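Side-chain contact in uncharacterized protein YjgB (PDB 4YGT), which is of unknown function but is a putative secreted lipoprotein of the DUF4309 family, in the PepSY clan: residues D132-Y135 with Y140-H143. Residues are numbered along the deposited sequence; the frame is centred on the assembly and turned at random.
Sequences DYVY and YELH. With EDO (1,2-ethanediol), chain F.
The first torsions of Asp132 and His143 bring the carboxylate and imidazole together: Asp132 chi1 (177°) swings CG to the far side from the backbone N, and His143 CG lies anti to its carbonyl carbon (chi1 -66°). These turns set the carboxylate at the edge of the imidazole. His143 ND1 donates to Asp132 OD2 at 2.7 Å, almost straight and in the ring plane. OD2 receives it on its syn lone pair, although the carboxylate is tilted 38° from the ring. At the other ring nitrogen, His143 NE2 makes a weak hydrogen bond, at the ring edge, to Glu141 OE2. The two bonds, one of them weak, hold the ring's rotation. Val134 lies alongside His143, and its CG1 sits over the ring face, 4.1 Å from the centroid, as a CH-pi contact. The same methyl reaches Glu141 CB at 4.0 Å. With an alanine in place of His143, the buried Asp132 carboxylate would probably lose this donor, and Val134 CG1 the ring it rests on.

The backbones pair beneath this cluster. Tyr135 N to Leu142 O and Leu142 N to Tyr135 O are both 3.0 Å and nearly straight. Tyr135 and Leu142 are thus a hydrogen-bonded pair on the opposite face from Val134 and His143, which form the neighbouring non-hydrogen-bonded pair. The Tyr135 ring packs on Leu112 and Leu116 of helix 109-116, and its hydroxyl bonds to Gly117 O. Strands 121-124 and 152-159 flank the two segments, which belong to an antiparallel beta hairpin within the seven-stranded sheet of this DUF4309 domain.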
ATOM      1  N   ASP A 132      -4.350  12.101   0.926  1.00 62.04           N
ATOM      2  CA  ASP A 132      -4.038  11.067  -0.043  1.00 56.85           C
ATOM      3  C   ASP A 132      -3.566  11.660  -1.381  1.00 64.75           C
ATOM      4  O   ASP A 132      -4.351  12.292  -2.092  1.00 66.13           O
ATOM      5  CB  ASP A 132      -5.320  10.239  -0.212  1.00 55.64           C
ATOM      6  CG  ASP A 132      -5.337   9.113  -1.207  1.00 56.47           C
ATOM      7  OD1 ASP A 132      -4.255   8.751  -1.717  1.00 53.40           O
ATOM      8  OD2 ASP A 132      -6.435   8.594  -1.481  1.00 59.29           O
ATOM      9  N   TYR A 133      -2.283  11.426  -1.727  1.00 62.38           N
ATOM     10  CA  TYR A 133      -1.687  11.797  -3.015  1.00 63.48           C
ATOM     11  C   TYR A 133      -1.887  10.622  -3.997  1.00 61.77           C
ATOM     12  O   TYR A 133      -1.289   9.560  -3.806  1.00 57.79           O
ATOM     13  CB  TYR A 133      -0.199  12.117  -2.834  1.00 66.90           C
ATOM     14  CG  TYR A 133       0.060  13.391  -2.066  1.00 74.64           C
ATOM     15  CD1 TYR A 133       0.093  13.394  -0.676  1.00 77.32           C
ATOM     16  CD2 TYR A 133       0.297  14.593  -2.728  1.00 80.34           C
ATOM     17  CE1 TYR A 133       0.363  14.558   0.040  1.00 83.40           C
ATOM     18  CE2 TYR A 133       0.548  15.771  -2.023  1.00 86.22           C
ATOM     19  CZ  TYR A 133       0.573  15.748  -0.636  1.00 96.88           C
ATOM     20  OH  TYR A 133       0.843  16.883   0.085  1.00103.29           O
ATOM     21  N   VAL A 134      -2.781  10.773  -4.994  1.00 56.66           N
ATOM     22  CA  VAL A 134      -3.111   9.683  -5.916  1.00 52.95           C
ATOM     23  C   VAL A 134      -2.336   9.793  -7.228  1.00 59.25           C
ATOM     24  O   VAL A 134      -2.363  10.834  -7.883  1.00 63.13           O
ATOM     25  CB  VAL A 134      -4.634   9.588  -6.196  1.00 56.39           C
ATOM     26  CG1 VAL A 134      -4.977   8.339  -6.997  1.00 53.39           C
ATOM     27  CG2 VAL A 134      -5.443   9.635  -4.914  1.00 55.87           C
ATOM     28  N   TYR A 135      -1.692   8.680  -7.625  1.00 54.78           N
ATOM     29  CA  TYR A 135      -0.966   8.505  -8.889  1.00 54.76           C
ATOM     30  C   TYR A 135      -1.670   7.440  -9.732  1.00 53.63           C
ATOM     31  O   TYR A 135      -1.836   6.329  -9.261  1.00 48.51           O
ATOM     32  CB  TYR A 135       0.507   8.115  -8.630  1.00 54.35           C
ATOM     33  CG  TYR A 135       1.358   9.299  -8.228  1.00 59.48           C
ATOM     34  CD1 TYR A 135       1.979  10.091  -9.187  1.00 64.33           C
ATOM     35  CD2 TYR A 135       1.519   9.646  -6.889  1.00 60.33           C
ATOM     36  CE1 TYR A 135       2.742  11.201  -8.824  1.00 68.10           C
ATOM     37  CE2 TYR A 135       2.294  10.742  -6.513  1.00 64.39           C
ATOM     38  CZ  TYR A 135       2.906  11.518  -7.484  1.00 75.23           C
ATOM     39  OH  TYR A 135       3.668  12.608  -7.120  1.00 80.88           O
ATOM     40  N   TYR A 140      -5.015   0.696 -12.585  1.00 44.39           N
ATOM     41  CA  TYR A 140      -5.012   0.831 -11.128  1.00 41.70           C
ATOM     42  C   TYR A 140      -4.599   2.236 -10.682  1.00 48.53           C
ATOM     43  O   TYR A 140      -4.307   3.101 -11.515  1.00 49.60           O
ATOM     44  CB  TYR A 140      -4.068  -0.255 -10.518  1.00 38.27           C
ATOM     45  CG  TYR A 140      -4.282  -1.615 -11.158  1.00 38.90           C
ATOM     46  CD1 TYR A 140      -5.320  -2.446 -10.747  1.00 41.11           C
ATOM     47  CD2 TYR A 140      -3.511  -2.024 -12.249  1.00 39.25           C
ATOM     48  CE1 TYR A 140      -5.557  -3.671 -11.373  1.00 42.65           C
ATOM     49  CE2 TYR A 140      -3.759  -3.236 -12.900  1.00 39.82           C
ATOM     50  CZ  TYR A 140      -4.779  -4.057 -12.455  1.00 48.41           C
ATOM     51  OH  TYR A 140      -5.013  -5.267 -13.071  1.00 48.71           O
ATOM     52  N   GLU A 141      -4.620   2.475  -9.356  1.00 44.87           N
ATOM     53  CA  GLU A 141      -4.203   3.745  -8.772  1.00 45.34           C
ATOM     54  C   GLU A 141      -3.520   3.507  -7.438  1.00 45.78           C
ATOM     55  O   GLU A 141      -3.903   2.607  -6.681  1.00 42.33           O
ATOM     56  CB  GLU A 141      -5.362   4.739  -8.642  1.00 50.11           C
ATOM     57  CG  GLU A 141      -6.698   4.105  -8.311  1.00 62.73           C
ATOM     58  CD  GLU A 141      -7.846   5.075  -8.158  1.00 78.84           C
ATOM     59  OE1 GLU A 141      -7.971   6.002  -8.992  1.00 77.02           O
ATOM     60  OE2 GLU A 141      -8.639   4.887  -7.208  1.00 73.40           O
ATOM     61  N   LEU A 142      -2.443   4.268  -7.206  1.00 44.01           N
ATOM     62  CA  LEU A 142      -1.634   4.216  -5.988  1.00 43.44           C
ATOM     63  C   LEU A 142      -1.986   5.389  -5.140  1.00 50.75           C
ATOM     64  O   LEU A 142      -1.820   6.533  -5.584  1.00 53.38           O
ATOM     65  CB  LEU A 142      -0.156   4.290  -6.315  1.00 43.42           C
ATOM     66  CG  LEU A 142       0.644   3.070  -6.456  1.00 46.12           C
ATOM     67  CD1 LEU A 142       2.078   3.462  -6.607  1.00 47.36           C
ATOM     68  CD2 LEU A 142       0.498   2.153  -5.249  1.00 47.30           C
ATOM     69  N   HIS A 143      -2.486   5.121  -3.946  1.00 45.10           N
ATOM     70  CA  HIS A 143      -2.915   6.133  -3.005  1.00 46.68           C
ATOM     71  C   HIS A 143      -1.878   6.266  -1.903  1.00 47.73           C
ATOM     72  O   HIS A 143      -1.814   5.399  -1.028  1.00 42.01           O
ATOM     73  CB  HIS A 143      -4.274   5.732  -2.416  1.00 48.64           C
ATOM     74  CG  HIS A 143      -5.398   5.710  -3.402  1.00 54.31           C
ATOM     75  ND1 HIS A 143      -6.405   6.659  -3.368  1.00 59.40           N
ATOM     76  CD2 HIS A 143      -5.669   4.824  -4.388  1.00 55.50           C
ATOM     77  CE1 HIS A 143      -7.242   6.330  -4.333  1.00 59.98           C
ATOM     78  NE2 HIS A 143      -6.843   5.235  -4.976  1.00 57.85           N
TER
HETATM   79  C1  EDO F 205      -2.284  -5.060 -16.539  1.00 71.95           C
HETATM   80  O1  EDO F 205      -3.446  -4.262 -16.775  1.00 72.04           O
HETATM   81  C2  EDO F 205      -2.358  -5.807 -15.168  1.00 73.26           C
HETATM   82  O2  EDO F 205      -3.297  -6.887 -15.126  1.00 73.55           O